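Local coordinates for 3-polyprenyl-4-hydroxybenzoate decarboxylase and related decarboxylases (Pelotomaculum thermopropionicum, PDB 6H6X), which is a prenylated-FMN-dependent UbiD-family decarboxylase (HmfF) that interconverts 2-furoic acid and 2,5-furandicarboxylic acid by reversible carboxylation, at residues 73-76 against 77-80; 207-210 against 211-214; 385-388 against 389-392. The protein carries 8 engineered substitutions. All blocks are in the same frame, centred on the assembly; numbering follows the deposited sequence.

Interaction 1 of 3, residues 73-76 against 77-80; sequences VPVE and GMLE
G77 N stands over one face of the P74 carbonyl group, 47° out of its plane, and donates to P74 O at 2.8 Å. One residue on, M78 N donates to V75 O at 3.0 Å. At the far end of the contact the E80 carboxylate brings OE2 to 3.6 Å from E76 O, and its other oxygen, OE1, forms a salt bridge with R313. The two backbone bonds, each spanning three residues, illustrate how a chain winds into its first turn: these bonds lead into helix 75-87, in the N-terminal part of this UbiD-family enzyme. Two valines then pack against M78. V73 CG2 lies against the backbone of M78, 3.8 Å from M78 CA. V75 and M78 lie side by side and point the same way, V75 CG1 and M78 CG each anti to their own backbone N. The M78 chain is otherwise extended but bends at its last torsion (chi3 46°), which curls the thioether methyl back so that M78 CE lies 3.9 Å from V75 CG1. Beyond this pair, M78 reaches F67 and R64 of helix 64-70 and I302 of helix 294-315, while V75 touches A68.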
ATOM      1  N   VAL B  73     -13.034  23.184   5.383  1.00 60.52           N
ATOM      2  CA  VAL B  73     -11.746  23.243   6.071  1.00 53.78           C
ATOM      3  C   VAL B  73     -10.666  22.649   5.199  1.00 58.11           C
ATOM      4  O   VAL B  73     -10.946  21.840   4.272  1.00 61.16           O
ATOM      5  CB  VAL B  73     -11.667  22.545   7.453  1.00 58.26           C
ATOM      6  CG1 VAL B  73     -12.225  23.415   8.553  1.00 59.14           C
ATOM      7  CG2 VAL B  73     -12.278  21.144   7.449  1.00 60.01           C
ATOM      8  N   PRO B  74      -9.415  23.058   5.465  1.00 57.96           N
ATOM      9  CA  PRO B  74      -8.345  22.241   4.868  1.00 64.59           C
ATOM     10  C   PRO B  74      -8.241  20.893   5.667  1.00 58.06           C
ATOM     11  O   PRO B  74      -8.646  20.820   6.861  1.00 48.77           O
ATOM     12  CB  PRO B  74      -7.095  23.135   5.000  1.00 64.71           C
ATOM     13  CG  PRO B  74      -7.488  24.340   5.860  1.00 62.85           C
ATOM     14  CD  PRO B  74      -8.890  24.121   6.362  1.00 61.00           C
ATOM     15  N   VAL B  75      -7.721  19.871   5.008  1.00 56.66           N
ATOM     16  CA  VAL B  75      -7.527  18.546   5.629  1.00 61.39           C
ATOM     17  C   VAL B  75      -6.920  18.626   7.027  1.00 59.72           C
ATOM     18  O   VAL B  75      -7.401  17.988   7.977  1.00 56.08           O
ATOM     19  CB  VAL B  75      -6.626  17.650   4.759  1.00 74.66           C
ATOM     20  CG1 VAL B  75      -6.338  16.312   5.460  1.00 85.60           C
ATOM     21  CG2 VAL B  75      -7.264  17.410   3.397  1.00 71.89           C
ATOM     22  N   GLU B  76      -5.896  19.468   7.138  1.00 60.31           N
ATOM     23  CA  GLU B  76      -5.155  19.687   8.372  1.00 60.43           C
ATOM     24  C   GLU B  76      -6.065  20.007   9.531  1.00 53.38           C
ATOM     25  O   GLU B  76      -5.742  19.651  10.650  1.00 54.52           O
ATOM     26  CB  GLU B  76      -4.115  20.822   8.225  1.00 70.52           C
ATOM     27  CG  GLU B  76      -2.902  20.489   7.343  1.00 77.70           C
ATOM     28  CD  GLU B  76      -3.166  20.569   5.828  1.00 83.88           C
ATOM     29  OE1 GLU B  76      -4.054  21.347   5.395  1.00 77.00           O
ATOM     30  OE2 GLU B  76      -2.482  19.839   5.052  1.00 83.99           O
ATOM     31  N   GLY B  77      -7.191  20.671   9.289  1.00 46.75           N
ATOM     32  CA  GLY B  77      -8.080  21.084  10.394  1.00 48.11           C
ATOM     33  C   GLY B  77      -9.339  20.235  10.591  1.00 46.30           C
ATOM     34  O   GLY B  77     -10.095  20.453  11.540  1.00 45.05           O
ATOM     35  N   MET B  78      -9.559  19.281   9.691  1.00 43.97           N
ATOM     36  CA  MET B  78     -10.782  18.436   9.644  1.00 41.33           C
ATOM     37  C   MET B  78     -11.140  17.835  10.984  1.00 41.84           C
ATOM     38  O   MET B  78     -12.283  18.019  11.477  1.00 45.79           O
ATOM     39  CB  MET B  78     -10.550  17.352   8.590  1.00 50.63           C
ATOM     40  CG  MET B  78     -11.591  16.232   8.484  1.00 61.45           C
ATOM     41  SD  MET B  78     -11.514  15.346   6.908  1.00 66.96           S
ATOM     42  CE  MET B  78      -9.736  15.153   6.858  1.00 58.18           C
ATOM     43  N   LEU B  79     -10.182  17.167  11.631  1.00 37.32           N
ATOM     44  CA  LEU B  79     -10.519  16.445  12.842  1.00 39.06           C
ATOM     45  C   LEU B  79     -10.933  17.356  13.977  1.00 45.16           C
ATOM     46  O   LEU B  79     -11.863  17.035  14.758  1.00 45.64           O
ATOM     47  CB  LEU B  79      -9.410  15.484  13.260  1.00 43.40           C
ATOM     48  CG  LEU B  79      -8.996  14.428  12.212  1.00 45.33           C
ATOM     49  CD1 LEU B  79      -7.854  13.552  12.715  1.00 48.18           C
ATOM     50  CD2 LEU B  79     -10.185  13.566  11.761  1.00 47.06           C
ATOM     51  N   GLU B  80     -10.238  18.492  14.070  1.00 54.74           N
ATOM     52  CA  GLU B  80     -10.520  19.492  15.107  1.00 58.59           C
ATOM     53  C   GLU B  80     -11.827  20.188  14.768  1.00 46.72           C
ATOM     54  O   GLU B  80     -12.655  20.386  15.640  1.00 42.21           O
ATOM     55  CB  GLU B  80      -9.371  20.527  15.272  1.00 71.46           C
ATOM     56  CG  GLU B  80      -8.128  19.990  16.031  1.00 86.57           C
ATOM     57  CD  GLU B  80      -7.000  19.453  15.114  1.00109.10           C
ATOM     58  OE1 GLU B  80      -5.841  19.384  15.569  1.00110.46           O
ATOM     59  OE2 GLU B  80      -7.232  19.128  13.908  1.00119.03           O
TER

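Interaction 2 of 3, residues 207-210 against 211-214; sequences GVDE and LEIA. With K (potassium ion), chain G; MN (manganese (II) ion), chain H.
D209 O accepts from two amides of the following turn: E212 N, in a weak bond at 3.0 Å, and I213 N at 3.3 Å. D209 is the N-cap of helix 210-217, and its side chain supplies the capping bond proper, L211 N to D209 OD1 at 2.8 Å. The D209 carboxylate swings there because CG is anti to the backbone N (chi1 173°), and the amide meets OD1 from above the carboxylate plane, 52° out of it. A classical capping box would be closed by the E212 side chain accepting directly from D209 N; here a water bridges instead, accepting from D209 N and donating to E212 OE1 at 2.6 Å. The D209 and E212 side chains cross at about a right angle, their carboxylate planes 27° apart, and D209 OD2 is 4.1 Å from E212 OE2. That like-charge proximity is probably eased by R146, whose NH2 forms a salt bridge with D209 OD2. An alanine at D209 would remove the carboxylate and is likely to leave L211 N without its cap acceptor and R146 without its anion. The first helical residue, E210, turns the other way, toward the prenylated FMN pocket, with I213 CD1 packed 4.1 Å from E210 CG. N147 and H169 share the manganese ion with E210, while carbonyl oxygens of V148, S200 and A202 share the potassium. A single carboxylate oxygen joins both metals, E210 OE2 lying 2.3 Å from the manganese ion and 2.6 Å from the potassium ion.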
ATOM      1  N   GLY B 207     -27.726  12.210  24.899  1.00104.70           N
ATOM      2  CA  GLY B 207     -28.656  13.264  24.441  1.00102.78           C
ATOM      3  C   GLY B 207     -28.148  14.445  23.607  1.00 93.26           C
ATOM      4  O   GLY B 207     -28.537  15.593  23.874  1.00 89.19           O
ATOM      5  N   VAL B 208     -27.306  14.210  22.600  1.00 74.97           N
ATOM      6  CA  VAL B 208     -26.933  15.308  21.689  1.00 75.98           C
ATOM      7  C   VAL B 208     -27.387  14.993  20.269  1.00 70.61           C
ATOM      8  O   VAL B 208     -27.159  13.905  19.724  1.00 65.63           O
ATOM      9  CB  VAL B 208     -25.451  15.765  21.786  1.00 75.29           C
ATOM     10  CG1 VAL B 208     -24.507  14.619  21.656  1.00 87.15           C
ATOM     11  CG2 VAL B 208     -25.115  16.813  20.734  1.00 74.21           C
ATOM     12  N   ASP B 209     -28.042  15.992  19.696  1.00 65.06           N
ATOM     13  CA  ASP B 209     -28.780  15.858  18.464  1.00 57.43           C
ATOM     14  C   ASP B 209     -27.777  15.997  17.320  1.00 51.59           C
ATOM     15  O   ASP B 209     -27.158  17.054  17.108  1.00 44.39           O
ATOM     16  CB  ASP B 209     -29.875  16.938  18.436  1.00 61.41           C
ATOM     17  CG  ASP B 209     -30.625  17.008  17.123  1.00 63.12           C
ATOM     18  OD1 ASP B 209     -30.383  16.192  16.214  1.00 64.42           O
ATOM     19  OD2 ASP B 209     -31.479  17.909  17.008  1.00 59.72           O
ATOM     20  N   GLU B 210     -27.599  14.908  16.575  1.00 42.02           N
ATOM     21  CA  GLU B 210     -26.682  14.975  15.436  1.00 46.28           C
ATOM     22  C   GLU B 210     -27.081  15.953  14.351  1.00 39.54           C
ATOM     23  O   GLU B 210     -26.213  16.418  13.620  1.00 39.72           O
ATOM     24  CB  GLU B 210     -26.423  13.603  14.854  1.00 48.17           C
ATOM     25  CG  GLU B 210     -25.641  12.750  15.833  1.00 48.58           C
ATOM     26  CD  GLU B 210     -26.517  11.862  16.697  1.00 46.56           C
ATOM     27  OE1 GLU B 210     -27.738  12.131  16.917  1.00 43.53           O
ATOM     28  OE2 GLU B 210     -25.947  10.846  17.129  1.00 47.40           O
ATOM     29  N   LEU B 211     -28.344  16.323  14.250  1.00 36.13           N
ATOM     30  CA  LEU B 211     -28.715  17.391  13.257  1.00 38.84           C
ATOM     31  C   LEU B 211     -28.112  18.760  13.641  1.00 39.00           C
ATOM     32  O   LEU B 211     -27.758  19.548  12.782  1.00 41.87           O
ATOM     33  CB  LEU B 211     -30.235  17.494  13.107  1.00 37.73           C
ATOM     34  CG  LEU B 211     -30.945  16.266  12.554  1.00 40.20           C
ATOM     35  CD1 LEU B 211     -32.431  16.572  12.378  1.00 41.55           C
ATOM     36  CD2 LEU B 211     -30.366  15.787  11.224  1.00 39.64           C
ATOM     37  N   GLU B 212     -27.951  18.992  14.934  1.00 47.63           N
ATOM     38  CA  GLU B 212     -27.276  20.187  15.473  1.00 47.72           C
ATOM     39  C   GLU B 212     -25.786  20.163  15.255  1.00 40.85           C
ATOM     40  O   GLU B 212     -25.165  21.202  14.989  1.00 42.83           O
ATOM     41  CB  GLU B 212     -27.623  20.362  16.964  1.00 48.79           C
ATOM     42  CG  GLU B 212     -29.099  20.662  17.119  1.00 52.46           C
ATOM     43  CD  GLU B 212     -29.546  21.012  18.531  1.00 59.67           C
ATOM     44  OE1 GLU B 212     -28.842  20.712  19.525  1.00 67.70           O
ATOM     45  OE2 GLU B 212     -30.655  21.570  18.645  1.00 60.60           O
ATOM     46  N   ILE B 213     -25.207  18.968  15.280  1.00 42.95           N
ATOM     47  CA  ILE B 213     -23.823  18.816  14.882  1.00 39.86           C
ATOM     48  C   ILE B 213     -23.667  19.156  13.398  1.00 39.33           C
ATOM     49  O   ILE B 213     -22.781  19.915  12.996  1.00 35.03           O
ATOM     50  CB  ILE B 213     -23.303  17.412  15.228  1.00 44.50           C
ATOM     51  CG1 ILE B 213     -23.328  17.209  16.750  1.00 44.60           C
ATOM     52  CG2 ILE B 213     -21.865  17.251  14.752  1.00 45.64           C
ATOM     53  CD1 ILE B 213     -23.234  15.760  17.176  1.00 48.56           C
ATOM     54  N   ALA B 214     -24.563  18.641  12.576  1.00 41.35           N
ATOM     55  CA  ALA B 214     -24.525  18.966  11.147  1.00 41.16           C
ATOM     56  C   ALA B 214     -24.649  20.456  10.910  1.00 37.55           C
ATOM     57  O   ALA B 214     -23.941  21.004  10.094  1.00 43.30           O
ATOM     58  CB  ALA B 214     -25.660  18.246  10.423  1.00 45.83           C
TER
HETATM   59  K     K G 501     -25.091   8.867  15.628  1.00 51.54           K
HETATM   60 MN    MN H 502     -26.675   9.667  19.001  1.00 61.91          MN
HETATM   61  O   HOH W   1     -28.502  18.626  21.077  1.00 57.60           O
HETATM   62  O   HOH W   2     -24.308   9.316  19.010  1.00 49.64           O

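Interaction 3 of 3, residues 385-388 against 389-392; sequences RCQP and GRDV. Engineered in segment 385-388: P388 (natural residue Ala). With CA (calcium ion), chain J.
A calcium site sits where helix 375-385 ends and the short helix 388-391 begins. R385 O binds the ion at 2.6 Å and D391 OD2 at 2.8 Å; a water and the carbonyl oxygens of D418 and T420 complete the set. D391 OD2 has a second duty: Q387 N donates to it at 2.8 Å in an almost straight bond (177°), arriving on the anti side of the carboxylate. In the reverse direction, D391 N donates to Q387 O at 2.7 Å, so the N-cap residue and the helix end are tied twice. R390 forms a salt bridge with the same carboxylate: NE donates to D391 OD1 at 3.1 Å, close to the guanidinium plane, and NH2 adds a weak bond to OD2. Q387 CB lies over the centre of one guanidinium face. The engineered P388 rests its CB 3.9 Å from V392 CG2. C386 O takes a hydrogen bond from K361 of the second subunit, placing the turn at the dimer interface. Three main-chain carbonyl oxygens, a water and one aspartate oxygen, also held by the backbone N-H of Q387, make a calcium site gathered at the ends of two helices and of strand 414-418.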
ATOM      1  N   ARG B 385      12.535   0.416  12.673  1.00 34.72           N
ATOM      2  CA  ARG B 385      12.508   1.000  14.026  1.00 35.25           C
ATOM      3  C   ARG B 385      11.770   0.194  15.071  1.00 37.15           C
ATOM      4  O   ARG B 385      11.684   0.625  16.204  1.00 40.28           O
ATOM      5  CB  ARG B 385      11.891   2.389  13.994  1.00 37.40           C
ATOM      6  CG  ARG B 385      12.611   3.339  13.055  1.00 40.99           C
ATOM      7  CD  ARG B 385      11.815   4.579  12.754  1.00 41.89           C
ATOM      8  NE  ARG B 385      12.582   5.398  11.832  1.00 45.26           N
ATOM      9  CZ  ARG B 385      12.239   6.608  11.407  1.00 46.32           C
ATOM     10  NH1 ARG B 385      11.093   7.163  11.802  1.00 48.03           N
ATOM     11  NH2 ARG B 385      13.050   7.262  10.581  1.00 52.90           N
ATOM     12  N   CYS B 386      11.252  -0.984  14.733  1.00 41.05           N
ATOM     13  CA  CYS B 386      10.601  -1.816  15.726  1.00 38.27           C
ATOM     14  C   CYS B 386      11.484  -3.030  16.017  1.00 40.58           C
ATOM     15  O   CYS B 386      11.884  -3.760  15.101  1.00 41.59           O
ATOM     16  CB  CYS B 386       9.210  -2.216  15.270  1.00 38.78           C
ATOM     17  SG  CYS B 386       8.463  -3.552  16.251  1.00 44.36           S
ATOM     18  N   GLN B 387      11.799  -3.224  17.295  1.00 39.79           N
ATOM     19  CA  GLN B 387      12.436  -4.440  17.808  1.00 37.73           C
ATOM     20  C   GLN B 387      11.394  -5.164  18.648  1.00 32.80           C
ATOM     21  O   GLN B 387      11.090  -4.704  19.745  1.00 35.94           O
ATOM     22  CB  GLN B 387      13.683  -4.060  18.649  1.00 46.74           C
ATOM     23  CG  GLN B 387      14.918  -3.773  17.782  1.00 53.54           C
ATOM     24  CD  GLN B 387      15.334  -4.993  16.915  1.00 56.98           C
ATOM     25  OE1 GLN B 387      15.579  -4.864  15.707  1.00 59.92           O
ATOM     26  NE2 GLN B 387      15.353  -6.162  17.519  1.00 54.80           N
ATOM     27  N   PRO B 388      10.786  -6.244  18.121  1.00 32.81           N
ATOM     28  CA  PRO B 388       9.560  -6.752  18.731  1.00 36.53           C
ATOM     29  C   PRO B 388       9.643  -7.234  20.195  1.00 35.95           C
ATOM     30  O   PRO B 388       8.647  -7.160  20.885  1.00 41.19           O
ATOM     31  CB  PRO B 388       9.160  -7.919  17.839  1.00 32.84           C
ATOM     32  CG  PRO B 388      10.015  -7.922  16.697  1.00 32.07           C
ATOM     33  CD  PRO B 388      11.010  -6.842  16.796  1.00 35.45           C
ATOM     34  N   GLY B 389      10.809  -7.679  20.659  1.00 35.72           N
ATOM     35  CA  GLY B 389      10.960  -8.080  22.056  1.00 41.83           C
ATOM     36  C   GLY B 389      10.824  -6.908  23.026  1.00 40.20           C
ATOM     37  O   GLY B 389      10.345  -7.068  24.134  1.00 52.24           O
ATOM     38  N   ARG B 390      11.277  -5.749  22.592  1.00 38.95           N
ATOM     39  CA  ARG B 390      11.134  -4.496  23.319  1.00 43.50           C
ATOM     40  C   ARG B 390       9.830  -3.710  22.961  1.00 44.22           C
ATOM     41  O   ARG B 390       9.268  -3.060  23.806  1.00 41.29           O
ATOM     42  CB  ARG B 390      12.354  -3.623  22.940  1.00 46.18           C
ATOM     43  CG  ARG B 390      12.535  -2.301  23.727  1.00 53.13           C
ATOM     44  CD  ARG B 390      13.739  -1.497  23.163  1.00 60.26           C
ATOM     45  NE  ARG B 390      13.387  -0.897  21.852  1.00 70.58           N
ATOM     46  CZ  ARG B 390      14.209  -0.634  20.824  1.00 70.66           C
ATOM     47  NH1 ARG B 390      15.528  -0.837  20.897  1.00 66.16           N
ATOM     48  NH2 ARG B 390      13.706  -0.116  19.695  1.00 67.44           N
ATOM     49  N   ASP B 391       9.405  -3.744  21.694  1.00 39.61           N
ATOM     50  CA  ASP B 391       8.479  -2.738  21.166  1.00 40.65           C
ATOM     51  C   ASP B 391       7.025  -3.188  20.902  1.00 36.47           C
ATOM     52  O   ASP B 391       6.235  -2.397  20.423  1.00 42.80           O
ATOM     53  CB  ASP B 391       9.099  -2.165  19.871  1.00 41.53           C
ATOM     54  CG  ASP B 391      10.331  -1.307  20.139  1.00 44.18           C
ATOM     55  OD1 ASP B 391      10.403  -0.661  21.252  1.00 52.57           O
ATOM     56  OD2 ASP B 391      11.205  -1.213  19.223  1.00 39.47           O
ATOM     57  N   VAL B 392       6.692  -4.431  21.226  1.00 35.47           N
ATOM     58  CA  VAL B 392       5.379  -5.024  21.003  1.00 34.35           C
ATOM     59  C   VAL B 392       4.733  -5.393  22.319  1.00 38.78           C
ATOM     60  O   VAL B 392       5.316  -6.136  23.069  1.00 40.95           O
ATOM     61  CB  VAL B 392       5.438  -6.274  20.139  1.00 33.98           C
ATOM     62  CG1 VAL B 392       4.083  -6.959  20.034  1.00 39.98           C
ATOM     63  CG2 VAL B 392       5.926  -5.963  18.745  1.00 37.71           C
TER
HETATM   64 CA    CA J 504      10.956   1.486  18.590  1.00 44.12          CA
HETATM   65  O   HOH W   3      11.437   2.942  20.776  1.00 53.68           O

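Along the chain the three contacts follow in series: interaction 1 in the N-terminal domain, interaction 2 in the Rift-related domain and interaction 3 in the C-terminal domain of the UbiD family. Each lies at the start of a helix, 75-87, 210-217 and 388-391 respectively. None touches another. The centres of interaction 1 and interaction 2 are about 20 Å apart. Interaction 3 is centred about 32 Å from interaction 1 and about 43 Å from interaction 2. Interaction 1 packs on helix 294-315, whereas interaction 3 leads into strand 392-395. Manganese and potassium lie at interaction 2, by the prenylated FMN, and calcium at interaction 3, so the cofactor metals and the calcium are held in separate parts of the fold, the latter beside the second subunit.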